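Local coordinates for SH2 domain-containing protein 3C (Homo sapiens, PDB 3T6G), which acts as an adapter in cell adhesion and migration signalling, its C-terminal Ras-GEF-homology domain being closed, incapable of canonical exchange and bound by BCAR1, at residues 31-35 with 36-40; 68-72 with 73-77; 237-240 with 241-245; 267-271 with 272-276. The protein carries 2 engineered substitutions. All blocks are in the same frame, centred on the assembly; numbering follows the deposited sequence. Where two conformers were deposited one is given.

Contact 1: residues 31-35 with 36-40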
loop_
_atom_site.group_PDB
_atom_site.type_symbol
_atom_site.label_atom_id
_atom_site.label_comp_id
_atom_site.label_asym_id
_atom_site.label_seq_id
_atom_site.Cartn_x
_atom_site.Cartn_y
_atom_site.Cartn_z
ATOM N N ARG A 31 -11.096 -16.064 -22.832
ATOM C CA ARG A 31 -9.755 -16.643 -22.794
ATOM C C ARG A 31 -8.773 -15.597 -22.286
ATOM O O ARG A 31 -9.049 -14.398 -22.367
ATOM C CB ARG A 31 -9.336 -17.131 -24.187
ATOM C CG ARG A 31 -9.804 -18.540 -24.521
ATOM C CD ARG A 31 -9.803 -19.417 -23.266
ATOM N NE ARG A 31 -9.043 -20.658 -23.424
ATOM C CZ ARG A 31 -8.840 -21.545 -22.448
ATOM N NH1 ARG A 31 -9.341 -21.336 -21.233
ATOM N NH2 ARG A 31 -8.134 -22.644 -22.686
ATOM N N PRO A 32 -7.621 -16.036 -21.752
ATOM C CA PRO A 32 -6.694 -14.998 -21.284
ATOM C C PRO A 32 -5.954 -14.367 -22.457
ATOM O O PRO A 32 -5.613 -15.071 -23.403
ATOM C CB PRO A 32 -5.737 -15.749 -20.331
ATOM C CG PRO A 32 -5.827 -17.194 -20.720
ATOM C CD PRO A 32 -7.109 -17.404 -21.536
ATOM N N LEU A 33 -5.750 -13.056 -22.405
ATOM C CA LEU A 33 -4.967 -12.353 -23.421
ATOM C C LEU A 33 -5.536 -12.487 -24.847
ATOM O O LEU A 33 -4.790 -12.576 -25.819
ATOM C CB LEU A 33 -3.490 -12.793 -23.367
ATOM C CG LEU A 33 -2.762 -12.636 -22.020
ATOM C CD1 LEU A 33 -1.329 -13.132 -22.100
ATOM C CD2 LEU A 33 -2.779 -11.196 -21.507
ATOM N N GLU A 34 -6.859 -12.490 -24.964
ATOM C CA GLU A 34 -7.497 -12.497 -26.274
ATOM C C GLU A 34 -7.004 -11.304 -27.106
ATOM O O GLU A 34 -7.015 -10.159 -26.642
ATOM C CB GLU A 34 -9.023 -12.482 -26.129
ATOM C CG GLU A 34 -9.802 -12.811 -27.427
ATOM C CD GLU A 34 -9.887 -11.639 -28.416
ATOM O OE1 GLU A 34 -10.038 -10.485 -27.959
ATOM O OE2 GLU A 34 -9.804 -11.870 -29.649
ATOM N N VAL A 35 -6.576 -11.573 -28.338
ATOM C CA VAL A 35 -5.917 -10.546 -29.144
ATOM C C VAL A 35 -6.796 -9.340 -29.445
ATOM O O VAL A 35 -6.345 -8.195 -29.326
ATOM C CB VAL A 35 -5.337 -11.110 -30.455
ATOM C CG1 VAL A 35 -4.411 -12.285 -30.150
ATOM C CG2 VAL A 35 -6.449 -11.520 -31.404
ATOM N N GLY A 36 -8.042 -9.593 -29.834
ATOM C CA GLY A 36 -8.966 -8.509 -30.120
ATOM C C GLY A 36 -9.035 -7.568 -28.933
ATOM O O GLY A 36 -8.994 -6.344 -29.082
ATOM N N LEU A 37 -9.115 -8.151 -27.741
ATOM C CA LEU A 37 -9.313 -7.384 -26.519
ATOM C C LEU A 37 -8.047 -6.646 -26.125
ATOM O O LEU A 37 -8.093 -5.486 -25.721
ATOM C CB LEU A 37 -9.799 -8.292 -25.384
ATOM C CG LEU A 37 -10.086 -7.633 -24.030
ATOM C CD1 LEU A 37 -10.982 -6.409 -24.198
ATOM C CD2 LEU A 37 -10.698 -8.642 -23.046
ATOM N N LEU A 38 -6.909 -7.311 -26.242
ATOM C CA LEU A 38 -5.641 -6.601 -26.086
ATOM C C LEU A 38 -5.604 -5.402 -27.041
ATOM O O LEU A 38 -5.209 -4.294 -26.658
ATOM C CB LEU A 38 -4.463 -7.537 -26.347
ATOM C CG LEU A 38 -4.347 -8.615 -25.278
ATOM C CD1 LEU A 38 -3.452 -9.761 -25.723
ATOM C CD2 LEU A 38 -3.856 -7.983 -23.999
ATOM N N ARG A 39 -6.052 -5.619 -28.276
ATOM C CA ARG A 39 -6.040 -4.555 -29.264
ATOM C C ARG A 39 -6.965 -3.404 -28.842
ATOM O O ARG A 39 -6.567 -2.231 -28.883
ATOM C CB ARG A 39 -6.403 -5.108 -30.646
ATOM C CG ARG A 39 -6.376 -4.086 -31.790
ATOM C CD ARG A 39 -6.941 -4.680 -33.089
ATOM N NE ARG A 39 -8.221 -5.357 -32.863
ATOM C CZ ARG A 39 -9.307 -4.778 -32.342
ATOM N NH1 ARG A 39 -9.286 -3.498 -31.987
ATOM N NH2 ARG A 39 -10.422 -5.483 -32.165
ATOM N N LYS A 40 -8.188 -3.736 -28.419
ATOM C CA LYS A 40 -9.136 -2.722 -27.951
ATOM C C LYS A 40 -8.551 -1.937 -26.778
ATOM O O LYS A 40 -8.572 -0.702 -26.756
ATOM C CB LYS A 40 -10.461 -3.364 -27.529
ATOM C CG LYS A 40 -11.708 -2.619 -28.018
ATOM C CD LYS A 40 -11.618 -1.118 -27.751
ATOM C CE LYS A 40 -12.640 -0.334 -28.573
ATOM N NZ LYS A 40 -12.200 1.076 -28.820
#
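Glu34 turns its carboxylate back over the first turn of helix 35-46, where backbone N-H groups point out of the helix end. OE1 of Glu34 accepts from Leu37 N, met on its syn side but 28° out of the carboxylate plane; the N-H is bent, and the 2.5 Å is doubtful as a sign of strength. The other oxygen, OE2 of Glu34, takes a weak bond from Gly36 N at 2.9 Å. With CG anti to the backbone N (chi1 -167°) and the chain bent at chi2, the acid doubles back onto these amides. This makes Glu34 the N-cap, and its negative charge would be expected to suit the positive end of the helix dipole. A type II turn from Arg31 to Glu34 leads in. Main-chain bonds start the helix proper: Leu38 N to Glu34 O at 2.9 Å and Arg39 N to Val35 O at 2.8 Å. The apolar part is a hydrophobic staple across the cap, Leu33 CB meeting Leu38 CD1 at 3.8 Å; Leu33 also packs on Leu286 and Leu38 on Leu285. Arg39 bends at chi3 so that Gly36 O lies above one guanidinium face, toward its rim, while NH1 makes a salt bridge to Glu43.

Contact 2: residues 68-72 with 73-77; sequences LGVTK and EMQTL
Thr71 OG1 accepts from Met74 N at 2.9 Å, the side-chain cap at the start of helix 72-78. Its chi1 of 62° sets the hydroxyl between the backbone N and the carbonyl carbon, facing that amide. In return Thr71 N gives a weak bond to Met74 SD at 3.3 Å; Met74 was deposited in two conformers, so this half holds for one of them. Lys72 and Gln75 run alongside each other, pointing the same way, and Lys72 NZ donates to Gln75 OE1 at 2.8 Å. The ammonium comes in from the side of the amide C=O, at 107°, after bends at chi2 and chi4. Gln75 NE2 makes a weak bond to Arg81 O. Lys72 O takes both Thr76 N and Thr76 OG1, from opposite faces of its plane. The apolar contacts centre on Val70, whose CG1 meets Gln75 CG at 3.7 Å and also Met74 CB; Trp82 packs against Val70 too. An alanine in place of Gln75 is likely to leave the ammonium of Lys72 without its amide oxygen, lose the bond to Arg81 and open a gap beside Val70. The pairing of Thr71 and Met74 fits a capping box, its returning bond weak and made to a thioether sulfur.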
loop_
_atom_site.group_PDB
_atom_site.type_symbol
_atom_site.label_atom_id
_atom_site.label_comp_id
_atom_site.label_asym_id
_atom_site.label_seq_id
_atom_site.Cartn_x
_atom_site.Cartn_y
_atom_site.Cartn_z
ATOM N N LEU A 68 -13.023 7.994 -2.117
ATOM C CA LEU A 68 -14.232 8.557 -2.710
ATOM C C LEU A 68 -15.326 7.510 -2.721
ATOM O O LEU A 68 -15.043 6.315 -2.610
ATOM C CB LEU A 68 -14.003 8.995 -4.171
ATOM C CG LEU A 68 -13.132 10.190 -4.554
ATOM C CD1 LEU A 68 -12.942 10.166 -6.057
ATOM C CD2 LEU A 68 -13.713 11.515 -4.098
ATOM N N GLY A 69 -16.564 7.964 -2.918
ATOM C CA GLY A 69 -17.714 7.075 -3.011
ATOM C C GLY A 69 -18.023 6.376 -1.693
ATOM O O GLY A 69 -18.568 5.265 -1.685
ATOM N N VAL A 70 -17.676 7.013 -0.575
ATOM C CA VAL A 70 -17.914 6.396 0.742
ATOM C C VAL A 70 -19.207 6.866 1.398
ATOM O O VAL A 70 -19.295 7.999 1.853
ATOM C CB VAL A 70 -16.776 6.696 1.742
ATOM C CG1 VAL A 70 -17.033 5.982 3.025
ATOM C CG2 VAL A 70 -15.413 6.290 1.167
ATOM N N THR A 71 -20.202 5.991 1.474
ATOM C CA THR A 71 -21.438 6.312 2.202
ATOM C C THR A 71 -21.284 6.232 3.731
ATOM O O THR A 71 -20.308 5.688 4.245
ATOM C CB THR A 71 -22.547 5.360 1.802
ATOM O OG1 THR A 71 -22.154 4.031 2.166
ATOM C CG2 THR A 71 -22.806 5.431 0.282
ATOM N N LYS A 72 -22.247 6.771 4.469
ATOM C CA LYS A 72 -22.216 6.620 5.927
ATOM C C LYS A 72 -22.468 5.174 6.302
ATOM O O LYS A 72 -21.951 4.684 7.302
ATOM C CB LYS A 72 -23.198 7.554 6.638
ATOM C CG LYS A 72 -22.695 8.995 6.693
ATOM C CD LYS A 72 -22.255 9.492 5.295
ATOM C CE LYS A 72 -21.417 10.777 5.348
ATOM N NZ LYS A 72 -19.999 10.542 5.759
ATOM N N GLU A 73 -23.243 4.472 5.490
ATOM C CA GLU A 73 -23.447 3.070 5.778
ATOM C C GLU A 73 -22.161 2.272 5.575
ATOM O O GLU A 73 -21.940 1.287 6.273
ATOM C CB GLU A 73 -24.611 2.491 4.994
ATOM C CG GLU A 73 -25.946 3.106 5.375
ATOM C CD GLU A 73 -26.258 4.396 4.617
ATOM O OE1 GLU A 73 -25.472 4.828 3.743
ATOM O OE2 GLU A 73 -27.310 4.988 4.887
ATOM N N MET A 74 -21.310 2.693 4.636
ATOM C CA MET A 74 -20.010 2.053 4.452
ATOM C C MET A 74 -19.144 2.311 5.688
ATOM O O MET A 74 -18.480 1.405 6.197
ATOM C CB MET A 74 -19.311 2.563 3.181
ATOM C CG MET A 74 -19.951 2.116 1.854
ATOM S SD MET A 74 -19.369 3.032 0.399
ATOM C CE MET A 74 -17.586 2.735 0.504
ATOM N N GLN A 75 -19.169 3.552 6.166
ATOM C CA GLN A 75 -18.414 3.969 7.338
ATOM C C GLN A 75 -18.781 3.192 8.612
ATOM O O GLN A 75 -17.937 2.890 9.464
ATOM C CB GLN A 75 -18.621 5.471 7.560
ATOM C CG GLN A 75 -17.749 6.337 6.630
ATOM C CD GLN A 75 -18.191 7.792 6.573
ATOM O OE1 GLN A 75 -19.278 8.139 7.038
ATOM N NE2 GLN A 75 -17.355 8.649 5.990
ATOM N N THR A 76 -20.055 2.884 8.751
ATOM C CA THR A 76 -20.526 2.236 9.951
ATOM C C THR A 76 -19.997 0.816 9.947
ATOM O O THR A 76 -19.591 0.296 10.982
ATOM C CB THR A 76 -22.081 2.254 10.017
ATOM O OG1 THR A 76 -22.522 3.591 10.274
ATOM C CG2 THR A 76 -22.583 1.341 11.105
ATOM N N LEU A 77 -20.000 0.187 8.779
ATOM C CA LEU A 77 -19.521 -1.182 8.682
ATOM C C LEU A 77 -18.012 -1.236 8.908
ATOM O O LEU A 77 -17.504 -2.239 9.386
ATOM C CB LEU A 77 -19.864 -1.804 7.323
ATOM C CG LEU A 77 -21.312 -1.839 6.822
ATOM C CD1 LEU A 77 -21.354 -2.443 5.429
ATOM C CD2 LEU A 77 -22.260 -2.581 7.777
#

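Contact 3: residues 237-240 with 241-245; sequences EVVL and AHLEA
One turn of helix 236-250, in the Ras-GEF-homology domain, joins Val238, Val239 and Leu240 to His242, Leu243 and Glu244. The i to i+4 bonds run His242 N to Val238 O at 2.7 Å, Leu243 N to Val239 O at 3.2 Å and Glu244 N to Leu240 O at 3.0 Å. The first is nearly straight at its acceptor (C=O...N 171°), whereas Glu244 N stands above the carbonyl plane of Leu240.

On the side toward helix 210-215, the His242 ring has Val238 O over one face and meets His234 edge-to-face. Leu243 reaches back with CD1 to Val239 CG1 at 4.2 Å and also packs on Leu212. With CG anti to its carbonyl carbon (chi1 -79°), Glu244 lies back over Leu240 O and slants across Leu240, its OE1 4.0 Å from Leu240 CG. That leaves OE2 to a salt bridge with a basic side chain of the partner protein's chain. An alanine in place of Glu244 would probably leave that basic group without its mate and remove the carboxylate lying beside Leu240.

Glu237 makes a second salt bridge to the partner, and Leu240 packs on one of its apolar side chains. An apolar residue flanked by two acids implies a binding surface that joins charge pairing with hydrophobic burial, consistent with the closed domain's role in binding BCAR1.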
loop_
_atom_site.group_PDB
_atom_site.type_symbol
_atom_site.label_atom_id
_atom_site.label_comp_id
_atom_site.label_asym_id
_atom_site.label_seq_id
_atom_site.Cartn_x
_atom_site.Cartn_y
_atom_site.Cartn_z
ATOM N N GLU A 237 14.936 1.608 11.403
ATOM C CA GLU A 237 14.666 3.044 11.462
ATOM C C GLU A 237 13.630 3.552 10.443
ATOM O O GLU A 237 12.814 4.424 10.767
ATOM C CB GLU A 237 15.961 3.844 11.357
ATOM C CG GLU A 237 16.576 4.202 12.685
ATOM C CD GLU A 237 17.905 4.872 12.511
ATOM O OE1 GLU A 237 18.132 5.948 13.106
ATOM O OE2 GLU A 237 18.724 4.315 11.756
ATOM N N VAL A 238 13.652 3.026 9.222
ATOM C CA VAL A 238 12.646 3.443 8.259
ATOM C C VAL A 238 11.331 2.741 8.546
ATOM O O VAL A 238 10.256 3.320 8.364
ATOM C CB VAL A 238 13.047 3.211 6.775
ATOM C CG1 VAL A 238 14.450 3.699 6.527
ATOM C CG2 VAL A 238 12.872 1.748 6.380
ATOM N N VAL A 239 11.423 1.488 8.977
ATOM C CA VAL A 239 10.246 0.775 9.436
ATOM C C VAL A 239 9.465 1.652 10.413
ATOM O O VAL A 239 8.274 1.834 10.251
ATOM C CB VAL A 239 10.603 -0.577 10.075
ATOM C CG1 VAL A 239 9.492 -1.044 11.043
ATOM C CG2 VAL A 239 10.863 -1.604 8.985
ATOM N N LEU A 240 10.125 2.236 11.399
ATOM C CA LEU A 240 9.387 3.108 12.309
ATOM C C LEU A 240 8.972 4.412 11.613
ATOM O O LEU A 240 8.070 5.115 12.045
ATOM C CB LEU A 240 10.185 3.392 13.587
ATOM C CG LEU A 240 9.489 4.218 14.688
ATOM C CD1 LEU A 240 8.295 3.500 15.305
ATOM C CD2 LEU A 240 10.475 4.619 15.775
ATOM N N ALA A 241 9.638 4.728 10.521
ATOM C CA ALA A 241 9.364 5.960 9.813
ATOM C C ALA A 241 8.073 5.803 9.006
ATOM O O ALA A 241 7.215 6.684 8.992
ATOM C CB ALA A 241 10.532 6.310 8.916
ATOM N N HIS A 242 7.915 4.661 8.359
ATOM C CA HIS A 242 6.673 4.403 7.667
ATOM C C HIS A 242 5.505 4.321 8.622
ATOM O O HIS A 242 4.429 4.827 8.310
ATOM C CB HIS A 242 6.787 3.164 6.792
ATOM C CG HIS A 242 7.676 3.371 5.602
ATOM N ND1 HIS A 242 8.435 2.360 5.042
ATOM C CD2 HIS A 242 7.939 4.484 4.880
ATOM C CE1 HIS A 242 9.123 2.842 4.023
ATOM N NE2 HIS A 242 8.848 4.128 3.909
ATOM N N LEU A 243 5.718 3.725 9.797
ATOM C CA LEU A 243 4.631 3.558 10.760
ATOM C C LEU A 243 4.196 4.886 11.369
ATOM O O LEU A 243 3.011 5.161 11.491
ATOM C CB LEU A 243 5.006 2.581 11.865
ATOM C CG LEU A 243 5.162 1.121 11.464
ATOM C CD1 LEU A 243 5.836 0.348 12.618
ATOM C CD2 LEU A 243 3.822 0.506 11.103
ATOM N N GLU A 244 5.147 5.721 11.745
ATOM C CA GLU A 244 4.759 7.003 12.316
ATOM C C GLU A 244 4.043 7.837 11.265
ATOM O O GLU A 244 3.059 8.505 11.556
ATOM C CB GLU A 244 5.966 7.757 12.875
ATOM C CG GLU A 244 6.421 7.261 14.248
ATOM C CD GLU A 244 7.602 8.047 14.780
ATOM O OE1 GLU A 244 8.658 8.082 14.113
ATOM O OE2 GLU A 244 7.478 8.654 15.854
ATOM N N ALA A 245 4.550 7.787 10.043
ATOM C CA ALA A 245 3.990 8.562 8.949
ATOM C C ALA A 245 2.563 8.112 8.686
ATOM O O ALA A 245 1.698 8.909 8.310
ATOM C CB ALA A 245 4.864 8.414 7.663
#

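Contact 4: residues 267-271 with 272-276; sequences FQARP and ELLEV
Ala269 and Leu274 meet methyl to methyl, Ala269 CB standing 3.8 Å from Leu274 CD1. Leu274 has CG anti to its carbonyl carbon (chi1 -69°), which turns the branch back toward the incoming loop. Arg270 and Leu273, three residues apart, slant across one another, and Arg270 CD comes to 4.1 Å from Leu273 CD1. Only the aliphatic part of the arginine touches the leucine; stretched from CG to NE, it carries the guanidinium onward, where NH1 has a long, weak ion pair with Glu47.

Between these two pairs lies the main chain. Arg270 O accepts from Leu274 N at 3.1 Å and, weakly, from Leu273 N at 2.8 Å, so one carbonyl gathers two amides of the first turn. Pro271, which has no N-H to give, offers its carbonyl to Glu275 N at 2.9 Å, with the donor in the carbonyl plane. This is a loop running into the first turn of a helix, where a proline is well tolerated because the N-H groups there have no helical carbonyl to meet. Glu275 itself is extended, and its OE2 hydrogen-bonds Ser23 OG.

Before the turn, the Phe267 ring has Ala269 CA 3.8 Å above one face, toward its rim, and meets His56 edge-to-face; NE2 of the same histidine is hydrogen-bonded to Arg270 N. The loop and the short helix 271-276 thus rest on helix 50-64, through Leu273 on Leu53 and His56 and Leu274 on Val60, while Glu272 and Val276 pack on helix 35-46.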
loop_
_atom_site.group_PDB
_atom_site.type_symbol
_atom_site.label_atom_id
_atom_site.label_comp_id
_atom_site.label_asym_id
_atom_site.label_seq_id
_atom_site.Cartn_x
_atom_site.Cartn_y
_atom_site.Cartn_z
ATOM N N PHE A 267 -15.153 16.301 -13.848
ATOM C CA PHE A 267 -14.565 15.180 -14.567
ATOM C C PHE A 267 -15.593 14.513 -15.486
ATOM O O PHE A 267 -16.682 14.134 -15.055
ATOM C CB PHE A 267 -13.910 14.161 -13.613
ATOM C CG PHE A 267 -13.255 13.005 -14.321
ATOM C CD1 PHE A 267 -13.410 11.710 -13.859
ATOM C CD2 PHE A 267 -12.520 13.213 -15.477
ATOM C CE1 PHE A 267 -12.825 10.645 -14.517
ATOM C CE2 PHE A 267 -11.948 12.154 -16.153
ATOM C CZ PHE A 267 -12.098 10.866 -15.668
ATOM N N GLN A 268 -15.239 14.379 -16.758
ATOM C CA GLN A 268 -16.116 13.726 -17.725
ATOM C C GLN A 268 -15.554 12.368 -18.119
ATOM O O GLN A 268 -14.748 12.258 -19.054
ATOM C CB GLN A 268 -16.327 14.619 -18.956
ATOM C CG GLN A 268 -17.162 15.878 -18.679
ATOM C CD GLN A 268 -17.398 16.747 -19.924
ATOM O OE1 GLN A 268 -17.121 16.337 -21.061
ATOM N NE2 GLN A 268 -17.916 17.954 -19.705
ATOM N N ALA A 269 -15.970 11.332 -17.400
ATOM C CA ALA A 269 -15.306 10.039 -17.532
ATOM C C ALA A 269 -15.781 9.290 -18.754
ATOM O O ALA A 269 -16.965 9.306 -19.070
ATOM C CB ALA A 269 -15.500 9.182 -16.274
ATOM N N ARG A 270 -14.856 8.626 -19.438
ATOM C CA ARG A 270 -15.236 7.709 -20.497
ATOM C C ARG A 270 -15.323 6.309 -19.916
ATOM O O ARG A 270 -14.305 5.689 -19.629
ATOM C CB ARG A 270 -14.219 7.721 -21.628
ATOM C CG ARG A 270 -13.671 9.088 -21.962
ATOM C CD ARG A 270 -12.510 8.938 -22.921
ATOM N NE ARG A 270 -12.317 10.119 -23.754
ATOM C CZ ARG A 270 -12.164 10.062 -25.070
ATOM N NH1 ARG A 270 -12.182 8.883 -25.682
ATOM N NH2 ARG A 270 -11.993 11.174 -25.773
ATOM N N PRO A 271 -16.547 5.817 -19.726
ATOM C CA PRO A 271 -16.894 4.464 -19.295
ATOM C C PRO A 271 -15.861 3.388 -19.642
ATOM O O PRO A 271 -15.376 2.697 -18.732
ATOM C CB PRO A 271 -18.207 4.197 -20.042
ATOM C CG PRO A 271 -18.667 5.579 -20.592
ATOM C CD PRO A 271 -17.759 6.607 -19.972
ATOM N N GLU A 272 -15.529 3.244 -20.923
ATOM C CA GLU A 272 -14.653 2.151 -21.365
ATOM C C GLU A 272 -13.282 2.267 -20.736
ATOM O O GLU A 272 -12.632 1.274 -20.411
ATOM C CB GLU A 272 -14.511 2.141 -22.881
ATOM C CG GLU A 272 -15.827 2.179 -23.639
ATOM C CD GLU A 272 -15.647 1.818 -25.103
ATOM O OE1 GLU A 272 -15.074 2.640 -25.853
ATOM O OE2 GLU A 272 -16.064 0.704 -25.495
ATOM N N LEU A 273 -12.854 3.503 -20.565
ATOM C CA LEU A 273 -11.569 3.784 -19.978
ATOM C C LEU A 273 -11.596 3.368 -18.524
ATOM O O LEU A 273 -10.642 2.744 -18.049
ATOM C CB LEU A 273 -11.256 5.268 -20.107
ATOM C CG LEU A 273 -10.034 5.665 -20.921
ATOM C CD1 LEU A 273 -9.719 7.115 -20.618
ATOM C CD2 LEU A 273 -8.848 4.792 -20.548
ATOM N N LEU A 274 -12.682 3.693 -17.815
ATOM C CA LEU A 274 -12.824 3.242 -16.420
ATOM C C LEU A 274 -12.768 1.729 -16.397
ATOM O O LEU A 274 -12.034 1.150 -15.589
ATOM C CB LEU A 274 -14.109 3.742 -15.747
ATOM C CG LEU A 274 -14.166 5.247 -15.474
ATOM C CD1 LEU A 274 -15.418 5.665 -14.739
ATOM C CD2 LEU A 274 -12.976 5.663 -14.690
ATOM N N GLU A 275 -13.488 1.067 -17.301
ATOM C CA GLU A 275 -13.390 -0.396 -17.298
ATOM C C GLU A 275 -11.931 -0.877 -17.338
ATOM O O GLU A 275 -11.542 -1.774 -16.560
ATOM C CB GLU A 275 -14.167 -1.004 -18.442
ATOM C CG GLU A 275 -14.277 -2.505 -18.361
ATOM C CD GLU A 275 -15.523 -3.014 -19.072
ATOM O OE1 GLU A 275 -16.414 -2.183 -19.373
ATOM O OE2 GLU A 275 -15.612 -4.237 -19.337
ATOM N N VAL A 276 -11.129 -0.256 -18.222
ATOM C CA VAL A 276 -9.747 -0.681 -18.499
ATOM C C VAL A 276 -8.893 -0.618 -17.239
ATOM O O VAL A 276 -8.032 -1.458 -17.003
ATOM C CB VAL A 276 -9.114 0.192 -19.627
ATOM C CG1 VAL A 276 -7.652 -0.074 -19.743
ATOM C CG2 VAL A 276 -9.815 -0.064 -20.989
#

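All four contacts are local, each pairing residues at most five apart, and they follow in series, none nested and none crossing. From the N terminus, contact 1 leads a loop into helix 35-46 and sets it against helix 279-287. Contact 2 starts helix 72-78, its Leu68 lying on helix 253-263. Contact 3 falls within helix 236-250 at the partner protein, about 42 Å from contact 1 between centres and across the chain's centre from it. Contact 4 opens helix 271-276, which packs on helices 35-46 and 50-64; its nearest atoms come about 4 Å from contact 1, without touching, so distant parts of the sequence share one region.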